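Local coordinates for protein transcription termination factor FttA (Pyrococcus horikoshii, PDB 3AF6) that probably terminates transcription by cutting nascent RNA at the RNA polymerase exit channel, as a two-zinc ribonuclease of the metallo-beta-lactamase superfamily, at residues L323-V328 and L339-H344; A349-H354 and I362-D367. All blocks are in the same frame, centred on the assembly; numbering follows the deposited sequence.

Contact 1: L323-V328 and L339-H344; sequences LDYGEV and LHNAGH. With ZN (zinc ion), chain I.
Y325 sets one face of its ring over the backbone of N341. The N341 N atom sits 3.7 Å above the ring plane, over its centre, and N341 CB makes a CH-pi contact 4.0 Å from the centroid of the Y325 ring, 26° off the normal. Y325 CD1 also comes to 3.6 Å from H340 C, so the ring touches backbone as well as the N341 side chain. Its CG stands anti to the carbonyl carbon (chi1 -62°), which sends the ring along the 339-344 chain. Beside it, G326 N donates to L339 O at 2.8 Å, nearly in line with the carbonyl bond.

D324 to E327 form a type II beta turn, and G326 takes the positive phi of its third position. One water fills in between: it donates to D324 O (2.8 Å) and E327 O, and it accepts from L339 N (3.0 Å). Both backbone polar atoms of L339 are therefore tied to the turn, one directly and one through water. H344, beyond the packed residues, binds one zinc ion through NE2 at 2.5 Å, together with H256 and H258, at a site that D367 completes, while its ND1 is hydrogen-bonded to G593 O.

Second-shell partners hold the tyrosine in place: its OH bonds S348 O, its ring meets Y475 edge-to-face, and D324 OD1 bonds the OH of that same Y475. L323 follows strand 320-322, an outermost strand of one sheet of the metallo-beta-lactamase sandwich, and the loop then runs to strand 329-332, an outermost strand of the other. The turn thus packs where the chain passes from one sheet to the other, against strand 335-341, whose L339 side chain rests on A349 and V351 of strand 349-355.

Contact 2: A349-H354 and I362-D367; sequences AIVHLH and IAITGD. With ZN (zinc ion), chain J.
V351 and I364 are a hydrogen-bonded pair of an antiparallel beta hairpin in the metallo-beta-lactamase fold, formed by strands 349-355 and 360-364. V351 N donates a hydrogen bond to I364 O at 2.7 Å, and I364 N returns the bond to V351 O, also at 2.7 Å. Two residues on, L353 and I362 repeat the pattern: L353 N donates to I362 O (2.7 Å) and I362 N to L353 O (2.9 Å). H352 and A363, between them, form the non-hydrogen-bonded pair; their backbone groups turn outward, H352 to T338 of strand 335-341 and A363 to T388 of strand 388-392. The hairpin is thereby stitched into its sheet on both flanks.

Some carbonyls have a further, weaker neighbour. V351 O is approached by A363 CA, I362 O by H352 CA and I364 O by I350 CA, all in CA-H...O contacts.

V351, L353, I362 and I364 share one face of the sheet, where V351 CB and I364 CB meet at 4.4 Å; L353 and I364 also touch V214 and V216 of strand 213-216 in the partner sheet. On the other face, H352 extends with CG anti to the backbone N (chi1 -179°), which brings its ring above I362 O, 3.8 Å from the ring plane and offset toward the rim. The buried NE2 is satisfied by R385 O, and F383 meets the ring with planes about 15° apart.

Past the strand end, D367 binds a zinc ion through OD1 at 2.5 Å, alongside D260, H261 and H618. Its backbone carbonyl takes a hydrogen bond from a water, 2.7 Å from D367 O, that also reaches back weakly to A349 O.

How the contacts relate
Contacts 1 and 2 lie about 9 Å apart, centre to centre, and share one sheet, since strand 335-341 runs beside strand 349-355. They join through a probable hydrogen bond from I350 N to H340 O, 2.6 Å. Both then run out to the active site from the C-terminal ends of strands 335-341 and 360-364: H344 of contact 1 belongs to the first zinc ion, while D367 of contact 2 belongs to both sites, its OD1 standing about 2.9 Å from that first zinc. The aspartate thus bridges the two metals. The two segments bearing these ligands also pack together, with H344 CB 3.1 Å and A342 CB 3.4 Å from D367 O.

Contact 1: L323-V328 and L339-H344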
loop_
_atom_site.group_PDB
_atom_site.type_symbol
_atom_site.label_atom_id
_atom_site.label_comp_id
_atom_site.label_asym_id
_atom_site.label_seq_id
_atom_site.Cartn_x
_atom_site.Cartn_y
_atom_site.Cartn_z
ATOM N N LEU A 323 -0.914 7.826 6.885
ATOM C CA LEU A 323 -1.804 8.932 6.594
ATOM C C LEU A 323 -3.014 8.344 5.891
ATOM O O LEU A 323 -2.859 7.512 4.996
ATOM C CB LEU A 323 -1.094 9.894 5.644
ATOM C CG LEU A 323 -1.039 11.389 5.927
ATOM C CD1 LEU A 323 -0.383 11.644 7.284
ATOM C CD2 LEU A 323 -0.248 12.075 4.813
ATOM N N ASP A 324 -4.214 8.758 6.287
ATOM C CA ASP A 324 -5.426 8.270 5.628
ATOM C C ASP A 324 -5.738 9.183 4.442
ATOM O O ASP A 324 -5.204 10.290 4.343
ATOM C CB ASP A 324 -6.603 8.284 6.593
ATOM C CG ASP A 324 -6.459 7.272 7.708
ATOM O OD1 ASP A 324 -6.209 6.087 7.410
ATOM O OD2 ASP A 324 -6.611 7.662 8.886
ATOM N N TYR A 325 -6.594 8.727 3.534
ATOM C CA TYR A 325 -6.958 9.559 2.387
ATOM C C TYR A 325 -7.451 10.931 2.863
ATOM O O TYR A 325 -7.958 11.076 3.977
ATOM C CB TYR A 325 -8.073 8.910 1.561
ATOM C CG TYR A 325 -7.738 7.572 0.938
ATOM C CD1 TYR A 325 -6.464 7.311 0.420
ATOM C CD2 TYR A 325 -8.715 6.584 0.807
ATOM C CE1 TYR A 325 -6.173 6.098 -0.213
ATOM C CE2 TYR A 325 -8.439 5.377 0.173
ATOM C CZ TYR A 325 -7.167 5.138 -0.334
ATOM O OH TYR A 325 -6.891 3.936 -0.959
ATOM N N GLY A 326 -7.283 11.936 2.016
ATOM C CA GLY A 326 -7.747 13.273 2.343
ATOM C C GLY A 326 -7.054 14.050 3.439
ATOM O O GLY A 326 -7.364 15.221 3.631
ATOM N N GLU A 327 -6.123 13.438 4.159
ATOM C CA GLU A 327 -5.439 14.159 5.229
ATOM C C GLU A 327 -4.215 14.958 4.772
ATOM O O GLU A 327 -3.141 14.408 4.555
ATOM C CB GLU A 327 -5.047 13.192 6.347
ATOM C CG GLU A 327 -6.142 12.969 7.393
ATOM C CD GLU A 327 -5.852 11.789 8.331
ATOM O OE1 GLU A 327 -4.696 11.654 8.801
ATOM O OE2 GLU A 327 -6.790 11.005 8.603
ATOM N N VAL A 328 -4.396 16.268 4.644
ATOM C CA VAL A 328 -3.339 17.185 4.219
ATOM C C VAL A 328 -2.271 17.380 5.295
ATOM O O VAL A 328 -2.587 17.784 6.408
ATOM C CB VAL A 328 -3.939 18.570 3.875
ATOM C CG1 VAL A 328 -2.855 19.504 3.382
ATOM C CG2 VAL A 328 -5.011 18.420 2.820
ATOM N N LEU A 339 -3.038 12.209 0.212
ATOM C CA LEU A 339 -3.181 10.962 -0.529
ATOM C C LEU A 339 -4.660 10.772 -0.855
ATOM O O LEU A 339 -5.534 11.121 -0.054
ATOM C CB LEU A 339 -2.689 9.782 0.308
ATOM C CG LEU A 339 -1.224 9.769 0.737
ATOM C CD1 LEU A 339 -0.978 8.515 1.587
ATOM C CD2 LEU A 339 -0.317 9.791 -0.489
ATOM N N HIS A 340 -4.934 10.223 -2.033
ATOM C CA HIS A 340 -6.298 9.984 -2.475
ATOM C C HIS A 340 -6.416 8.560 -2.997
ATOM O O HIS A 340 -5.420 7.930 -3.368
ATOM C CB HIS A 340 -6.684 10.967 -3.585
ATOM C CG HIS A 340 -6.815 12.384 -3.122
ATOM N ND1 HIS A 340 -7.779 12.788 -2.222
ATOM C CD2 HIS A 340 -6.097 13.493 -3.424
ATOM C CE1 HIS A 340 -7.649 14.081 -1.990
ATOM N NE2 HIS A 340 -6.636 14.534 -2.707
ATOM N N ASN A 341 -7.638 8.050 -3.041
ATOM C CA ASN A 341 -7.839 6.701 -3.516
ATOM C C ASN A 341 -7.510 6.485 -4.999
ATOM O O ASN A 341 -7.929 7.252 -5.862
ATOM C CB ASN A 341 -9.271 6.267 -3.238
ATOM C CG ASN A 341 -9.644 5.045 -4.012
ATOM O OD1 ASN A 341 -10.363 5.124 -5.007
ATOM N ND2 ASN A 341 -9.129 3.902 -3.588
ATOM N N ALA A 342 -6.773 5.415 -5.288
ATOM C CA ALA A 342 -6.397 5.098 -6.663
ATOM C C ALA A 342 -7.184 3.897 -7.182
ATOM O O ALA A 342 -7.091 3.546 -8.363
ATOM C CB ALA A 342 -4.902 4.818 -6.738
ATOM N N GLY A 343 -7.962 3.281 -6.286
ATOM C CA GLY A 343 -8.773 2.122 -6.634
ATOM C C GLY A 343 -8.015 0.932 -7.206
ATOM O O GLY A 343 -8.586 0.079 -7.877
ATOM N N HIS A 344 -6.718 0.858 -6.935
ATOM C CA HIS A 344 -5.919 -0.235 -7.475
ATOM C C HIS A 344 -5.889 -1.465 -6.562
ATOM O O HIS A 344 -6.158 -2.566 -7.010
ATOM C CB HIS A 344 -4.515 0.270 -7.768
ATOM C CG HIS A 344 -3.622 -0.770 -8.350
ATOM N ND1 HIS A 344 -3.891 -1.386 -9.553
ATOM C CD2 HIS A 344 -2.486 -1.332 -7.880
ATOM C CE1 HIS A 344 -2.957 -2.287 -9.797
ATOM N NE2 HIS A 344 -2.094 -2.274 -8.798
HETATM ZN ZN ZN I . 0.356 -2.677 -8.479
HETATM O O HOH W 1 -3.599 12.217 3.150
#

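Contact 2: A349-H354 and I362-D367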
loop_
_atom_site.group_PDB
_atom_site.type_symbol
_atom_site.label_atom_id
_atom_site.label_comp_id
_atom_site.label_asym_id
_atom_site.label_seq_id
_atom_site.Cartn_x
_atom_site.Cartn_y
_atom_site.Cartn_z
ATOM N N ALA A 349 -2.925 4.594 -3.288
ATOM C CA ALA A 349 -3.151 6.026 -3.303
ATOM C C ALA A 349 -2.560 6.789 -4.471
ATOM O O ALA A 349 -1.530 6.421 -5.023
ATOM C CB ALA A 349 -2.631 6.642 -2.002
ATOM N N ILE A 350 -3.247 7.860 -4.850
ATOM C CA ILE A 350 -2.750 8.749 -5.874
ATOM C C ILE A 350 -2.071 9.750 -4.951
ATOM O O ILE A 350 -2.662 10.149 -3.946
ATOM C CB ILE A 350 -3.891 9.445 -6.635
ATOM C CG1 ILE A 350 -4.608 8.423 -7.523
ATOM C CG2 ILE A 350 -3.336 10.630 -7.447
ATOM C CD1 ILE A 350 -5.840 8.969 -8.235
ATOM N N VAL A 351 -0.833 10.125 -5.257
ATOM C CA VAL A 351 -0.105 11.069 -4.417
ATOM C C VAL A 351 -0.220 12.478 -4.963
ATOM O O VAL A 351 0.084 12.722 -6.125
ATOM C CB VAL A 351 1.376 10.685 -4.315
ATOM C CG1 VAL A 351 2.151 11.770 -3.594
ATOM C CG2 VAL A 351 1.504 9.368 -3.575
ATOM N N HIS A 352 -0.663 13.407 -4.123
ATOM C CA HIS A 352 -0.823 14.797 -4.543
ATOM C C HIS A 352 0.143 15.700 -3.795
ATOM O O HIS A 352 0.174 15.720 -2.564
ATOM C CB HIS A 352 -2.268 15.265 -4.309
ATOM C CG HIS A 352 -2.529 16.676 -4.743
ATOM N ND1 HIS A 352 -2.172 17.773 -3.982
ATOM C CD2 HIS A 352 -3.072 17.170 -5.882
ATOM C CE1 HIS A 352 -2.478 18.878 -4.636
ATOM N NE2 HIS A 352 -3.025 18.541 -5.792
ATOM N N LEU A 353 0.941 16.446 -4.543
ATOM C CA LEU A 353 1.893 17.334 -3.910
ATOM C C LEU A 353 1.577 18.789 -4.196
ATOM O O LEU A 353 1.548 19.236 -5.347
ATOM C CB LEU A 353 3.326 17.009 -4.353
ATOM C CG LEU A 353 3.865 15.633 -3.959
ATOM C CD1 LEU A 353 5.341 15.538 -4.338
ATOM C CD2 LEU A 353 3.692 15.413 -2.455
ATOM N N HIS A 354 1.309 19.505 -3.116
ATOM C CA HIS A 354 1.020 20.923 -3.158
ATOM C C HIS A 354 2.374 21.562 -2.835
ATOM O O HIS A 354 2.811 21.533 -1.683
ATOM C CB HIS A 354 -0.031 21.244 -2.087
ATOM C CG HIS A 354 -0.239 22.704 -1.854
ATOM N ND1 HIS A 354 -0.606 23.574 -2.855
ATOM C CD2 HIS A 354 -0.116 23.451 -0.733
ATOM C CE1 HIS A 354 -0.701 24.795 -2.360
ATOM N NE2 HIS A 354 -0.411 24.747 -1.075
ATOM N N ILE A 362 1.354 18.820 -8.233
ATOM C CA ILE A 362 1.584 17.592 -8.973
ATOM C C ILE A 362 0.714 16.487 -8.400
ATOM O O ILE A 362 0.483 16.430 -7.193
ATOM C CB ILE A 362 3.063 17.130 -8.850
ATOM C CG1 ILE A 362 4.012 18.262 -9.255
ATOM C CG2 ILE A 362 3.311 15.917 -9.737
ATOM C CD1 ILE A 362 5.476 17.986 -8.911
ATOM N N ALA A 363 0.221 15.621 -9.274
ATOM C CA ALA A 363 -0.570 14.475 -8.850
ATOM C C ALA A 363 0.062 13.273 -9.537
ATOM O O ALA A 363 0.128 13.212 -10.774
ATOM C CB ALA A 363 -2.024 14.624 -9.278
ATOM N N ILE A 364 0.562 12.342 -8.730
ATOM C CA ILE A 364 1.198 11.142 -9.236
ATOM C C ILE A 364 0.217 10.010 -8.985
ATOM O O ILE A 364 -0.158 9.688 -7.852
ATOM C CB ILE A 364 2.539 10.884 -8.510
ATOM C CG1 ILE A 364 3.406 12.140 -8.586
ATOM C CG2 ILE A 364 3.272 9.708 -9.142
ATOM C CD1 ILE A 364 4.374 12.281 -7.433
ATOM N N THR A 365 -0.187 9.404 -10.079
ATOM C CA THR A 365 -1.163 8.349 -10.083
ATOM C C THR A 365 -0.821 6.963 -9.529
ATOM O O THR A 365 -1.686 6.295 -8.954
ATOM C CB THR A 365 -1.668 8.221 -11.501
ATOM O OG1 THR A 365 -3.075 8.438 -11.510
ATOM C CG2 THR A 365 -1.341 6.893 -12.073
ATOM N N GLY A 366 0.425 6.523 -9.675
ATOM C CA GLY A 366 0.754 5.186 -9.220
ATOM C C GLY A 366 -0.088 4.295 -10.123
ATOM O O GLY A 366 -0.333 4.633 -11.282
ATOM N N ASP A 367 -0.537 3.151 -9.633
ATOM C CA ASP A 367 -1.380 2.320 -10.472
ATOM C C ASP A 367 -2.798 2.648 -10.048
ATOM O O ASP A 367 -3.069 2.818 -8.852
ATOM C CB ASP A 367 -1.077 0.842 -10.247
ATOM C CG ASP A 367 0.190 0.395 -10.945
ATOM O OD1 ASP A 367 0.758 -0.625 -10.525
ATOM O OD2 ASP A 367 0.614 1.050 -11.919
HETATM ZN ZN ZN J . 3.218 -1.206 -10.626
HETATM O O HOH W 2 -1.531 3.487 -6.717
#